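Local atomic coordinates of pectinesterase 1 (PDB entry 1XG2), a protein that hydrolyses the methyl esters of pectin, releasing methanol and acidic galacturonan, and may help prepare fruit cell walls for softening during ripening. Residues D128-L134 with Y147-T151; S82-A86 with C98-T102; Q167-K172 with I203-L208; M62-T66 with N123-I127; Q141-D145 with V309-D313. One frame throughout, in Å; residues are numbered along the deposited sequence.

Contact 1. Residues D128-L134 with Y147-T151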
# COMPACT_ATOMS: atom_id res chain seq x y z
N ASP A 128 -14.89 -4.81 -1.78
CA ASP A 128 -16.11 -4.33 -1.13
C ASP A 128 -15.97 -4.39 0.39
O ASP A 128 -15.78 -5.46 0.95
CB ASP A 128 -17.29 -5.20 -1.62
CG ASP A 128 -18.57 -4.98 -0.82
OD1 ASP A 128 -19.62 -5.54 -1.22
OD2 ASP A 128 -18.65 -4.30 0.22
N ALA A 129 -16.01 -3.23 1.02
CA ALA A 129 -16.13 -3.11 2.48
C ALA A 129 -16.62 -1.68 2.81
O ALA A 129 -17.25 -1.03 1.99
CB ALA A 129 -14.80 -3.42 3.15
N TYR A 130 -16.32 -1.22 4.01
CA TYR A 130 -16.70 0.12 4.46
C TYR A 130 -15.45 0.92 4.80
O TYR A 130 -14.87 1.52 3.90
CB TYR A 130 -17.69 0.03 5.64
CG TYR A 130 -19.06 -0.38 5.20
CD1 TYR A 130 -19.34 -1.72 4.92
CD2 TYR A 130 -20.06 0.55 4.99
CE1 TYR A 130 -20.58 -2.11 4.50
CE2 TYR A 130 -21.31 0.16 4.56
CZ TYR A 130 -21.56 -1.17 4.31
OH TYR A 130 -22.79 -1.57 3.89
N GLN A 131 -15.03 0.93 6.07
CA GLN A 131 -13.83 1.67 6.45
C GLN A 131 -12.60 0.83 6.12
O GLN A 131 -12.53 -0.33 6.49
CB GLN A 131 -13.86 2.05 7.95
CG GLN A 131 -12.56 2.69 8.46
CD GLN A 131 -12.72 3.41 9.79
OE1 GLN A 131 -13.76 3.27 10.46
NE2 GLN A 131 -11.71 4.18 10.18
N ASP A 132 -11.64 1.42 5.39
CA ASP A 132 -10.36 0.78 5.07
C ASP A 132 -10.50 -0.43 4.12
O ASP A 132 -9.80 -1.42 4.25
CB ASP A 132 -9.61 0.32 6.32
CG ASP A 132 -8.97 1.45 7.09
OD1 ASP A 132 -9.34 2.62 6.87
OD2 ASP A 132 -8.08 1.24 7.95
N THR A 133 -11.41 -0.34 3.16
CA THR A 133 -11.64 -1.44 2.21
C THR A 133 -10.37 -2.02 1.60
O THR A 133 -10.18 -3.23 1.60
CB THR A 133 -12.53 -0.93 1.07
OG1 THR A 133 -13.83 -0.61 1.58
CG2 THR A 133 -12.76 -2.02 0.04
N LEU A 134 -9.52 -1.14 1.05
CA LEU A 134 -8.36 -1.54 0.25
C LEU A 134 -7.08 -0.98 0.83
O LEU A 134 -6.82 0.23 0.76
CB LEU A 134 -8.53 -1.09 -1.21
CG LEU A 134 -7.33 -1.35 -2.13
CD1 LEU A 134 -7.05 -2.84 -2.19
CD2 LEU A 134 -7.57 -0.79 -3.52
N TYR A 147 -13.81 -2.37 -9.49
CA TYR A 147 -14.75 -1.64 -8.68
C TYR A 147 -14.22 -1.71 -7.25
O TYR A 147 -13.93 -2.78 -6.76
CB TYR A 147 -16.11 -2.34 -8.81
CG TYR A 147 -17.30 -1.72 -8.15
CD1 TYR A 147 -18.22 -0.96 -8.89
CD2 TYR A 147 -17.57 -1.97 -6.81
CE1 TYR A 147 -19.37 -0.43 -8.26
CE2 TYR A 147 -18.71 -1.46 -6.18
CZ TYR A 147 -19.61 -0.69 -6.90
OH TYR A 147 -20.72 -0.19 -6.23
N VAL A 148 -14.01 -0.56 -6.63
CA VAL A 148 -13.61 -0.49 -5.23
C VAL A 148 -14.65 0.36 -4.53
O VAL A 148 -14.89 1.50 -4.94
CB VAL A 148 -12.22 0.14 -5.05
CG1 VAL A 148 -11.80 0.10 -3.59
CG2 VAL A 148 -11.19 -0.57 -5.92
N THR A 149 -15.27 -0.18 -3.49
CA THR A 149 -16.26 0.56 -2.73
C THR A 149 -15.98 0.58 -1.23
O THR A 149 -15.46 -0.37 -0.65
CB THR A 149 -17.68 0.03 -3.07
OG1 THR A 149 -18.67 0.88 -2.47
CG2 THR A 149 -17.94 -1.36 -2.46
N GLY A 150 -16.32 1.70 -0.61
CA GLY A 150 -16.14 1.85 0.82
C GLY A 150 -16.64 3.19 1.34
O GLY A 150 -17.34 3.92 0.65
N THR A 151 -16.23 3.52 2.56
CA THR A 151 -16.67 4.76 3.20
C THR A 151 -15.48 5.59 3.64
O THR A 151 -15.05 6.49 2.91
CB THR A 151 -17.56 4.44 4.40
OG1 THR A 151 -16.93 3.44 5.22
CG2 THR A 151 -18.86 3.83 3.96
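T133 reaches across to T149 with its hydroxyl, OG1 of T133 donating to O of T149 over 2.8 Å from a position 21° off the carbonyl plane. A chi1 of -66° turns that hydroxyl away from T133's own carbonyl carbon and brings the methyl CG2 in as well, 3.2 Å from T149 O. The same oxygen receives a weak bond from A129 N at 3.4 Å, and one strand carbonyl thus holds both limbs of the loop. Further on, T151 N donates to Y130 O at 2.8 Å, while T151 CG2 lies obliquely to the Y130 ring, 3.6 Å from CD2. Between these bonds the bare CA of G150 makes a CA-H...O contact of 3.3 Å with A129 O. D128 and T149 form a parallel beta bridge, their side chains side by side on one face, with D128 CB 4.0 Å from T149 CG2.

In the second shell, R171 forms a salt bridge with D128, bonds A129 O and makes a cation-pi contact with Y130; T149 OG1 is held by V169 O. These bonds probably help to hold the loop carrying Q131, the probable transition-state stabiliser, and D132, the predicted proton donor, whose side chain touches the predicted nucleophile D153. The geometry is consistent with a loop at the active site of a pectinesterase, whose fold is a right-handed parallel beta-helix.

Contact 2. Residues S82-A86 with C98-T102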
# COMPACT_ATOMS: atom_id res chain seq x y z
N SER A 82 -6.63 -7.76 9.46
CA SER A 82 -8.08 -7.84 9.25
C SER A 82 -8.47 -8.25 7.82
O SER A 82 -9.63 -8.59 7.57
CB SER A 82 -8.77 -6.51 9.60
OG SER A 82 -8.53 -5.48 8.64
N ALA A 83 -7.51 -8.22 6.89
CA ALA A 83 -7.79 -8.48 5.47
C ALA A 83 -8.42 -9.85 5.22
O ALA A 83 -7.91 -10.86 5.68
CB ALA A 83 -6.51 -8.35 4.67
N THR A 84 -9.50 -9.88 4.46
CA THR A 84 -10.04 -11.13 3.93
C THR A 84 -9.01 -11.85 3.09
O THR A 84 -8.76 -13.04 3.30
CB THR A 84 -11.32 -10.84 3.13
OG1 THR A 84 -12.33 -10.39 4.04
CG2 THR A 84 -11.88 -12.08 2.48
N LEU A 85 -8.39 -11.13 2.16
CA LEU A 85 -7.26 -11.64 1.38
C LEU A 85 -6.08 -10.66 1.47
O LEU A 85 -6.25 -9.46 1.30
CB LEU A 85 -7.66 -11.82 -0.08
CG LEU A 85 -6.62 -12.57 -0.95
CD1 LEU A 85 -7.29 -13.46 -1.99
CD2 LEU A 85 -5.71 -11.63 -1.66
N ALA A 86 -4.90 -11.20 1.75
CA ALA A 86 -3.66 -10.43 1.87
C ALA A 86 -2.62 -11.08 0.96
O ALA A 86 -2.46 -12.29 0.98
CB ALA A 86 -3.17 -10.44 3.30
N CYS A 98 -14.36 -11.17 -6.49
CA CYS A 98 -14.73 -10.19 -5.46
C CYS A 98 -14.00 -10.55 -4.16
O CYS A 98 -13.96 -11.71 -3.80
CB CYS A 98 -16.24 -10.21 -5.21
SG CYS A 98 -16.74 -9.20 -3.78
N ILE A 99 -13.39 -9.57 -3.51
CA ILE A 99 -12.88 -9.71 -2.16
C ILE A 99 -13.70 -8.78 -1.31
O ILE A 99 -13.82 -7.61 -1.61
CB ILE A 99 -11.39 -9.33 -2.05
CG1 ILE A 99 -10.53 -10.05 -3.12
CG2 ILE A 99 -10.85 -9.67 -0.65
CD1 ILE A 99 -10.65 -11.55 -3.14
N GLN A 100 -14.28 -9.31 -0.24
CA GLN A 100 -15.13 -8.50 0.61
C GLN A 100 -14.89 -8.73 2.09
O GLN A 100 -14.47 -9.81 2.52
CB GLN A 100 -16.60 -8.70 0.27
CG GLN A 100 -17.11 -10.08 0.46
CD GLN A 100 -18.67 -10.14 0.49
OE1 GLN A 100 -19.24 -11.04 1.09
NE2 GLN A 100 -19.32 -9.20 -0.19
N ASN A 101 -15.16 -7.67 2.84
CA ASN A 101 -15.21 -7.73 4.29
C ASN A 101 -16.58 -7.21 4.73
O ASN A 101 -16.95 -6.07 4.45
CB ASN A 101 -14.06 -6.94 4.92
CG ASN A 101 -13.95 -7.16 6.42
OD1 ASN A 101 -14.97 -7.17 7.12
ND2 ASN A 101 -12.74 -7.37 6.91
N THR A 102 -17.35 -8.08 5.39
CA THR A 102 -18.75 -7.79 5.75
C THR A 102 -18.93 -7.27 7.17
O THR A 102 -20.06 -7.21 7.67
CB THR A 102 -19.59 -9.06 5.60
OG1 THR A 102 -19.05 -10.10 6.42
CG2 THR A 102 -19.51 -9.62 4.17
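T84 and N101 mark the closest backbone approach, their CA atoms 6.2 Å apart, where residues 82-85 and 99-101 run in nearly opposite directions, 164° from end to end. Despite this near-antiparallel course the two are not paired strands: residues 85-87 and 98-101 belong to different parallel sheets of the coil. T84, L85, I99 and N101 point toward the other segment, and the clear hydrogen bond runs from a side chain to a backbone oxygen.

The polar link is made by T84, whose OG1 donates to O of Q100 at 2.7 Å, arriving from above the carbonyl plane, 38° out of it. With chi1 at -68° the hydroxyl stands opposite T84's own carbonyl carbon, and the CG2 methyl comes within 3.4 Å of the same Q100 O. The strand carbonyl is met by a hydroxyl and a methyl of one side chain. The CG2 branch of I99 fits against two neighbours, 4.0 Å from T84 CB and 3.9 Å from L85 CB. The other branch of I99 ends at CD1, which lies 4.0 Å from L85 CD1, and the two aliphatic chains cross with both branches engaged.

N101 places its CB 4.0 Å from T84 OG1, but its amide is spoken for by V111 O, L71 O and A103 N. S82 OG bonds V111 N and the backbone O of T79, itself a probable substrate-binding residue. Inside the coil, I99 lies between I67 and I127 and L85 rests on L113, the stacking of like aliphatic residues on successive turns that is a hallmark of the parallel beta-helix.

Contact 3. Residues Q167-K172 with I203-L208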
# COMPACT_ATOMS: atom_id res chain seq x y z
N GLN A 167 -13.97 2.10 -11.11
CA GLN A 167 -15.06 2.84 -10.51
C GLN A 167 -14.82 2.82 -9.00
O GLN A 167 -14.81 1.76 -8.38
CB GLN A 167 -16.40 2.22 -10.90
CG GLN A 167 -16.57 2.12 -12.41
CD GLN A 167 -18.01 1.93 -12.86
OE1 GLN A 167 -18.79 2.90 -12.92
NE2 GLN A 167 -18.35 0.70 -13.23
N LEU A 168 -14.58 4.00 -8.44
CA LEU A 168 -14.35 4.19 -7.02
C LEU A 168 -15.65 4.76 -6.46
O LEU A 168 -16.02 5.89 -6.76
CB LEU A 168 -13.17 5.13 -6.79
CG LEU A 168 -11.91 4.76 -7.59
CD1 LEU A 168 -10.78 5.70 -7.27
CD2 LEU A 168 -11.50 3.35 -7.32
N VAL A 169 -16.33 3.93 -5.69
CA VAL A 169 -17.72 4.14 -5.32
C VAL A 169 -17.84 4.33 -3.81
O VAL A 169 -17.67 3.39 -3.02
CB VAL A 169 -18.59 2.94 -5.74
CG1 VAL A 169 -20.07 3.26 -5.52
CG2 VAL A 169 -18.34 2.57 -7.21
N ALA A 170 -18.11 5.57 -3.42
CA ALA A 170 -18.40 5.85 -2.02
C ALA A 170 -19.84 5.43 -1.72
O ALA A 170 -20.74 5.65 -2.53
CB ALA A 170 -18.18 7.31 -1.72
N ARG A 171 -20.04 4.82 -0.56
CA ARG A 171 -21.35 4.32 -0.16
C ARG A 171 -21.84 5.01 1.12
O ARG A 171 -21.12 5.80 1.71
CB ARG A 171 -21.31 2.80 0.05
CG ARG A 171 -20.49 2.35 1.25
CD ARG A 171 -20.01 0.90 1.17
NE ARG A 171 -21.14 -0.01 1.02
CZ ARG A 171 -21.06 -1.32 0.82
NH1 ARG A 171 -19.88 -1.94 0.78
NH2 ARG A 171 -22.17 -2.03 0.69
N LYS A 172 -23.06 4.71 1.52
CA LYS A 172 -23.65 5.33 2.72
C LYS A 172 -22.96 4.78 3.97
O LYS A 172 -22.97 3.57 4.20
CB LYS A 172 -25.14 5.04 2.81
CG LYS A 172 -25.83 5.77 3.95
CD LYS A 172 -27.32 5.42 3.98
CE LYS A 172 -28.03 6.11 5.12
NZ LYS A 172 -29.18 5.30 5.63
N ILE A 203 -17.80 8.05 -7.91
CA ILE A 203 -19.24 8.20 -7.90
C ILE A 203 -19.84 7.71 -6.59
O ILE A 203 -19.17 7.09 -5.76
CB ILE A 203 -19.84 7.43 -9.08
CG1 ILE A 203 -19.48 5.93 -9.00
CG2 ILE A 203 -19.34 8.02 -10.39
CD1 ILE A 203 -20.18 5.06 -10.03
N ALA A 204 -21.14 7.98 -6.44
CA ALA A 204 -21.90 7.54 -5.29
C ALA A 204 -22.65 6.24 -5.61
O ALA A 204 -23.14 6.03 -6.72
CB ALA A 204 -22.90 8.61 -4.88
N SER A 205 -22.75 5.38 -4.61
CA SER A 205 -23.65 4.23 -4.64
C SER A 205 -25.10 4.70 -4.61
O SER A 205 -25.38 5.87 -4.28
CB SER A 205 -23.39 3.37 -3.43
OG SER A 205 -23.76 4.10 -2.28
N SER A 206 -26.02 3.80 -4.92
CA SER A 206 -27.44 4.13 -4.90
C SER A 206 -27.92 4.49 -3.49
O SER A 206 -28.82 5.31 -3.36
CB SER A 206 -28.27 2.98 -5.46
OG SER A 206 -28.25 1.87 -4.60
N ASP A 207 -27.32 3.93 -2.44
CA ASP A 207 -27.73 4.29 -1.08
C ASP A 207 -27.14 5.62 -0.55
O ASP A 207 -27.66 6.18 0.42
CB ASP A 207 -27.58 3.11 -0.09
CG ASP A 207 -26.14 2.76 0.27
OD1 ASP A 207 -25.17 3.35 -0.26
OD2 ASP A 207 -25.91 1.85 1.11
N LEU A 208 -26.09 6.11 -1.18
CA LEU A 208 -25.50 7.41 -0.82
C LEU A 208 -26.13 8.57 -1.60
O LEU A 208 -26.28 9.67 -1.06
CB LEU A 208 -23.98 7.40 -1.07
CG LEU A 208 -23.20 8.70 -0.79
CD1 LEU A 208 -23.35 9.19 0.64
CD2 LEU A 208 -21.74 8.48 -1.10
O HOH W 1 -23.70 1.55 2.48
O HOH W 2 -23.95 0.10 -1.08
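D207 OD1 is gripped by two donors, the backbone N of K172 across the contact at 3.1 Å and the hydroxyl OG of S205 in its own segment at 2.6 Å. The serine comes nearly along the C-O axis, whereas the K172 amide arrives from above the carboxylate plane, 46° out of it. The other carboxylate oxygen, OD2 of D207, accepts from a water at 2.6 Å that also donates to K172 O, tying the aspartate to both backbone polar atoms of one residue.

If S205 is replaced by an alanine, OD1 loses one of its two donors, and the D207 carboxylate would probably be freer to turn away from K172 N. S205 also takes part through its backbone: its N bonds A170 O at 2.9 Å, continuing the parallel pairing in which A170 N donates to I203 O and I203 N to L168 O. On the face bearing V169 and I203, V169 CG2 packs 4.0 Å from I203 CG1; on the face of A170, its CB meets CD2 of L208 at 3.8 Å.

R171 passes the hydroxyl of S205 with its CB and sends its guanidinium on to D128. Strand 167-170 sits between strands 147-150 and 201-204 of one sheet, while A170 and L208 face inward onto N179 and T217, from strands 179-184 and 217-220.

Contact 4. Residues M62-T66 with N123-I127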
# COMPACT_ATOMS: atom_id res chain seq x y z
N MET A 62 -16.35 -11.03 -11.34
CA MET A 62 -16.36 -10.24 -10.12
C MET A 62 -17.69 -10.29 -9.35
O MET A 62 -17.71 -9.93 -8.18
CB MET A 62 -16.02 -8.79 -10.41
CG MET A 62 -17.01 -8.08 -11.35
SD MET A 62 -16.84 -6.29 -11.34
CE MET A 62 -15.16 -6.12 -11.75
N TYR A 63 -18.77 -10.71 -10.00
CA TYR A 63 -20.06 -10.90 -9.31
C TYR A 63 -20.30 -12.35 -8.89
O TYR A 63 -21.08 -12.60 -7.97
CB TYR A 63 -21.24 -10.39 -10.17
CG TYR A 63 -21.04 -8.99 -10.68
CD1 TYR A 63 -21.12 -8.70 -12.03
CD2 TYR A 63 -20.75 -7.94 -9.81
CE1 TYR A 63 -20.93 -7.40 -12.50
CE2 TYR A 63 -20.54 -6.66 -10.27
CZ TYR A 63 -20.64 -6.39 -11.59
OH TYR A 63 -20.44 -5.11 -12.04
N ALA A 64 -19.60 -13.28 -9.53
CA ALA A 64 -19.82 -14.72 -9.41
C ALA A 64 -18.95 -15.46 -8.38
O ALA A 64 -19.40 -16.45 -7.81
CB ALA A 64 -19.62 -15.37 -10.77
N THR A 65 -17.70 -15.03 -8.20
CA THR A 65 -16.78 -15.63 -7.24
C THR A 65 -16.44 -14.60 -6.19
O THR A 65 -15.95 -13.52 -6.50
CB THR A 65 -15.48 -16.14 -7.91
OG1 THR A 65 -15.77 -17.19 -8.84
CG2 THR A 65 -14.58 -16.84 -6.90
N THR A 66 -16.71 -14.93 -4.93
CA THR A 66 -16.47 -14.02 -3.81
C THR A 66 -15.66 -14.71 -2.70
O THR A 66 -15.99 -15.82 -2.28
CB THR A 66 -17.82 -13.59 -3.22
OG1 THR A 66 -18.55 -12.82 -4.18
CG2 THR A 66 -17.64 -12.65 -2.08
N ASN A 123 -7.12 -6.87 -11.66
CA ASN A 123 -7.81 -6.69 -12.93
C ASN A 123 -9.24 -7.22 -12.85
O ASN A 123 -9.44 -8.38 -12.54
CB ASN A 123 -7.05 -7.46 -14.00
CG ASN A 123 -7.55 -7.19 -15.41
OD1 ASN A 123 -7.51 -8.06 -16.29
ND2 ASN A 123 -8.06 -5.98 -15.63
N ARG A 124 -10.21 -6.37 -13.14
CA ARG A 124 -11.61 -6.76 -13.19
C ARG A 124 -12.05 -7.40 -11.87
O ARG A 124 -12.66 -8.47 -11.87
CB ARG A 124 -11.87 -7.71 -14.36
CG ARG A 124 -11.61 -7.09 -15.73
CD ARG A 124 -12.20 -7.89 -16.89
NE ARG A 124 -11.73 -9.27 -16.92
CZ ARG A 124 -10.73 -9.73 -17.67
NH1 ARG A 124 -10.06 -8.94 -18.51
NH2 ARG A 124 -10.40 -11.01 -17.61
N CYS A 125 -11.70 -6.75 -10.76
CA CYS A 125 -12.09 -7.22 -9.43
C CYS A 125 -13.06 -6.26 -8.79
O CYS A 125 -13.10 -5.10 -9.16
CB CYS A 125 -10.85 -7.33 -8.55
SG CYS A 125 -9.79 -8.69 -9.06
N ARG A 126 -13.82 -6.76 -7.82
CA ARG A 126 -14.72 -5.95 -7.02
C ARG A 126 -14.22 -6.05 -5.57
O ARG A 126 -14.19 -7.13 -5.02
CB ARG A 126 -16.15 -6.50 -7.13
CG ARG A 126 -17.23 -5.62 -6.51
CD ARG A 126 -18.67 -5.99 -6.91
NE ARG A 126 -18.90 -7.43 -6.79
CZ ARG A 126 -19.35 -8.04 -5.71
NH1 ARG A 126 -19.68 -7.36 -4.62
NH2 ARG A 126 -19.50 -9.35 -5.73
N ILE A 127 -13.80 -4.94 -4.97
CA ILE A 127 -13.29 -4.93 -3.60
C ILE A 127 -14.30 -4.16 -2.78
O ILE A 127 -14.53 -3.00 -3.03
CB ILE A 127 -11.89 -4.29 -3.55
CG1 ILE A 127 -10.99 -4.82 -4.69
CG2 ILE A 127 -11.26 -4.53 -2.20
CD1 ILE A 127 -10.73 -6.31 -4.70
O HOH W 3 -20.18 -10.71 -3.24
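R126 grips the carbonyl oxygen of M62 side-on, NE and NH2 each donating to M62 O at 3.1 Å. The two bonds use it differently: NH2 lies in the carbonyl plane, NE well above it. The arginine leaves its backbone with CG opposite N (chi1 -171°) and bends at chi3, which swings this edge of the guanidinium round to the oxygen.

Beside that grip the packing is close. M62 CB sits 4.0 Å from R126 CB, and the methionine's terminal CE bends back against the backbone, 3.4 Å from R124 C and 3.5 Å from C125 O.

The outer side is looser. There the exposed Y63 ring lies obliquely beside R126, its CD2 3.6 Å from NE and its plane 26° from that of the guanidinium, while M62 CG lies over one ring face. A water in the guanidinium plane joins R126 NH2, at 2.9 Å, to T66 OG1, at 2.8 Å. With a leucine in place of R126 both donors to M62 O are gone, and that oxygen is likely to lack a mate from this strand. R124 sends its charged end away from this contact, to D96.

The turn at 62-64 leads into strand 65-69, which is separated from strand 126-128 by strand 98-101 of the same sheet. R126 and T66 both touch C98 on that middle strand, so the contact spans it near its start.

Contact 5. Residues Q141-D145 with V309-D313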
# COMPACT_ATOMS: atom_id res chain seq x y z
N GLN A 141 1.86 -1.30 -7.53
CA GLN A 141 0.58 -1.94 -7.78
C GLN A 141 -0.18 -1.21 -8.90
O GLN A 141 -0.10 0.00 -9.02
CB GLN A 141 -0.28 -1.98 -6.50
CG GLN A 141 0.47 -2.45 -5.26
CD GLN A 141 -0.36 -2.46 -3.99
OE1 GLN A 141 0.20 -2.54 -2.89
NE2 GLN A 141 -1.66 -2.39 -4.12
N PHE A 142 -0.91 -1.99 -9.68
CA PHE A 142 -1.75 -1.49 -10.75
C PHE A 142 -3.13 -2.11 -10.62
O PHE A 142 -3.27 -3.35 -10.57
CB PHE A 142 -1.13 -1.86 -12.10
CG PHE A 142 -1.87 -1.31 -13.29
CD1 PHE A 142 -2.03 0.05 -13.48
CD2 PHE A 142 -2.38 -2.18 -14.25
CE1 PHE A 142 -2.72 0.52 -14.59
CE2 PHE A 142 -3.05 -1.70 -15.38
CZ PHE A 142 -3.22 -0.37 -15.54
N TYR A 143 -4.14 -1.25 -10.58
CA TYR A 143 -5.54 -1.62 -10.54
C TYR A 143 -6.20 -1.16 -11.83
O TYR A 143 -6.09 -0.01 -12.21
CB TYR A 143 -6.25 -0.96 -9.34
CG TYR A 143 -5.75 -1.51 -8.03
CD1 TYR A 143 -4.50 -1.14 -7.52
CD2 TYR A 143 -6.51 -2.40 -7.30
CE1 TYR A 143 -4.03 -1.64 -6.32
CE2 TYR A 143 -6.03 -2.93 -6.09
CZ TYR A 143 -4.78 -2.56 -5.62
OH TYR A 143 -4.29 -3.08 -4.44
N ARG A 144 -6.88 -2.08 -12.49
CA ARG A 144 -7.46 -1.84 -13.80
C ARG A 144 -8.86 -2.44 -13.88
O ARG A 144 -9.08 -3.58 -13.47
CB ARG A 144 -6.56 -2.46 -14.86
CG ARG A 144 -7.05 -2.34 -16.29
CD ARG A 144 -7.00 -0.94 -16.88
NE ARG A 144 -7.69 -0.92 -18.17
CZ ARG A 144 -7.40 -0.14 -19.20
NH1 ARG A 144 -6.42 0.76 -19.13
NH2 ARG A 144 -8.10 -0.24 -20.32
N ASP A 145 -9.78 -1.67 -14.47
CA ASP A 145 -11.13 -2.15 -14.77
C ASP A 145 -11.84 -2.73 -13.55
O ASP A 145 -12.61 -3.68 -13.66
CB ASP A 145 -11.08 -3.19 -15.89
CG ASP A 145 -10.69 -2.59 -17.24
OD1 ASP A 145 -10.39 -3.38 -18.15
OD2 ASP A 145 -10.67 -1.37 -17.48
N VAL A 309 -2.60 -7.57 -19.26
CA VAL A 309 -3.59 -6.54 -18.91
C VAL A 309 -3.45 -5.29 -19.78
O VAL A 309 -2.35 -4.92 -20.21
CB VAL A 309 -3.50 -6.13 -17.39
CG1 VAL A 309 -2.31 -5.20 -17.14
CG2 VAL A 309 -4.78 -5.46 -16.93
N ALA A 310 -4.57 -4.62 -20.05
CA ALA A 310 -4.52 -3.32 -20.71
C ALA A 310 -4.01 -2.25 -19.76
O ALA A 310 -4.36 -2.24 -18.57
CB ALA A 310 -5.88 -2.92 -21.24
N TYR A 311 -3.17 -1.36 -20.29
CA TYR A 311 -2.78 -0.15 -19.56
C TYR A 311 -2.44 0.97 -20.51
O TYR A 311 -2.00 0.74 -21.64
CB TYR A 311 -1.58 -0.41 -18.61
CG TYR A 311 -0.29 -0.78 -19.31
CD1 TYR A 311 -0.07 -2.07 -19.79
CD2 TYR A 311 0.73 0.15 -19.48
CE1 TYR A 311 1.12 -2.42 -20.43
CE2 TYR A 311 1.91 -0.19 -20.12
CZ TYR A 311 2.11 -1.46 -20.59
OH TYR A 311 3.30 -1.77 -21.22
N VAL A 312 -2.69 2.19 -20.04
CA VAL A 312 -2.21 3.40 -20.67
C VAL A 312 -0.95 3.81 -19.92
O VAL A 312 -0.96 3.97 -18.70
CB VAL A 312 -3.28 4.51 -20.60
CG1 VAL A 312 -2.71 5.86 -21.02
CG2 VAL A 312 -4.49 4.12 -21.45
N ASP A 313 0.12 4.01 -20.68
CA ASP A 313 1.43 4.32 -20.14
C ASP A 313 1.61 5.78 -19.67
O ASP A 313 2.32 6.05 -18.70
CB ASP A 313 2.48 4.02 -21.21
CG ASP A 313 3.81 3.69 -20.62
OD1 ASP A 313 3.91 2.68 -19.90
OD2 ASP A 313 4.82 4.39 -20.82
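F142 pushes the CE2-CZ rim of its ring into the loop at 309-311, where CZ lies 3.5 Å from Y311 CB and CE2 3.5 Å from A310 O. That carbonyl oxygen sits in the plane of the ring at its edge, the side where the slightly positive aromatic hydrogens would be expected to favour it. Here strand 140-144, one strand of the parallel beta-helix, is covered by the C-terminal segment that follows helix 301-304 and packs against the outside of the coil.

V309 is modelled in two conformers, so its part is less certain; in one, CG1 stands 4.0 Å from F142 CE2 and CG2 lies 3.9 Å from R144 CG, bridging two side chains on the same strand. The phenylalanine is further hemmed in by W303 and L304 of the helix.

R144 makes the second half of the interface. Its chain leaves with CG opposite the backbone N (chi1 178°) and kinks at chi2, laying the methylene CD 3.4 Å from A310 O. The R144 methylenes meet A310 by van der Waals contact. The charged end has partners besides the loop: NE of R144 forms a salt bridge with D145 OD2 at 3.1 Å, weak as a hydrogen bond, and NH1 has a weak bond to Q164, which also bonds V312 O. These partners probably help to orient the guanidinium, and the A310 CB rests over one of its faces, toward the rim, 3.6 Å from R144 NH2.

Overall arrangement
Four of the five contacts share one sheet of the beta-helix, whose strands 98-101, 126-128, 147-150 and 167-170 lie in succession. Contacts 1 and 2 are buried and repeat one device: T133 and T84, each just before a strand of another sheet, donate a hydroxyl to a strand carbonyl. Contact 1 alone holds residues predicted to be catalytic, and R171 of contact 3 reaches it by a salt bridge to D128. Contacts 3 and 4 are partly buried; both use charged side chains and water at the margins, contact 3 between adjacent strands, contact 4 across an intervening one. Contact 5 differs, joining another sheet to the C-terminal tail without hydrogen bonds between its segments.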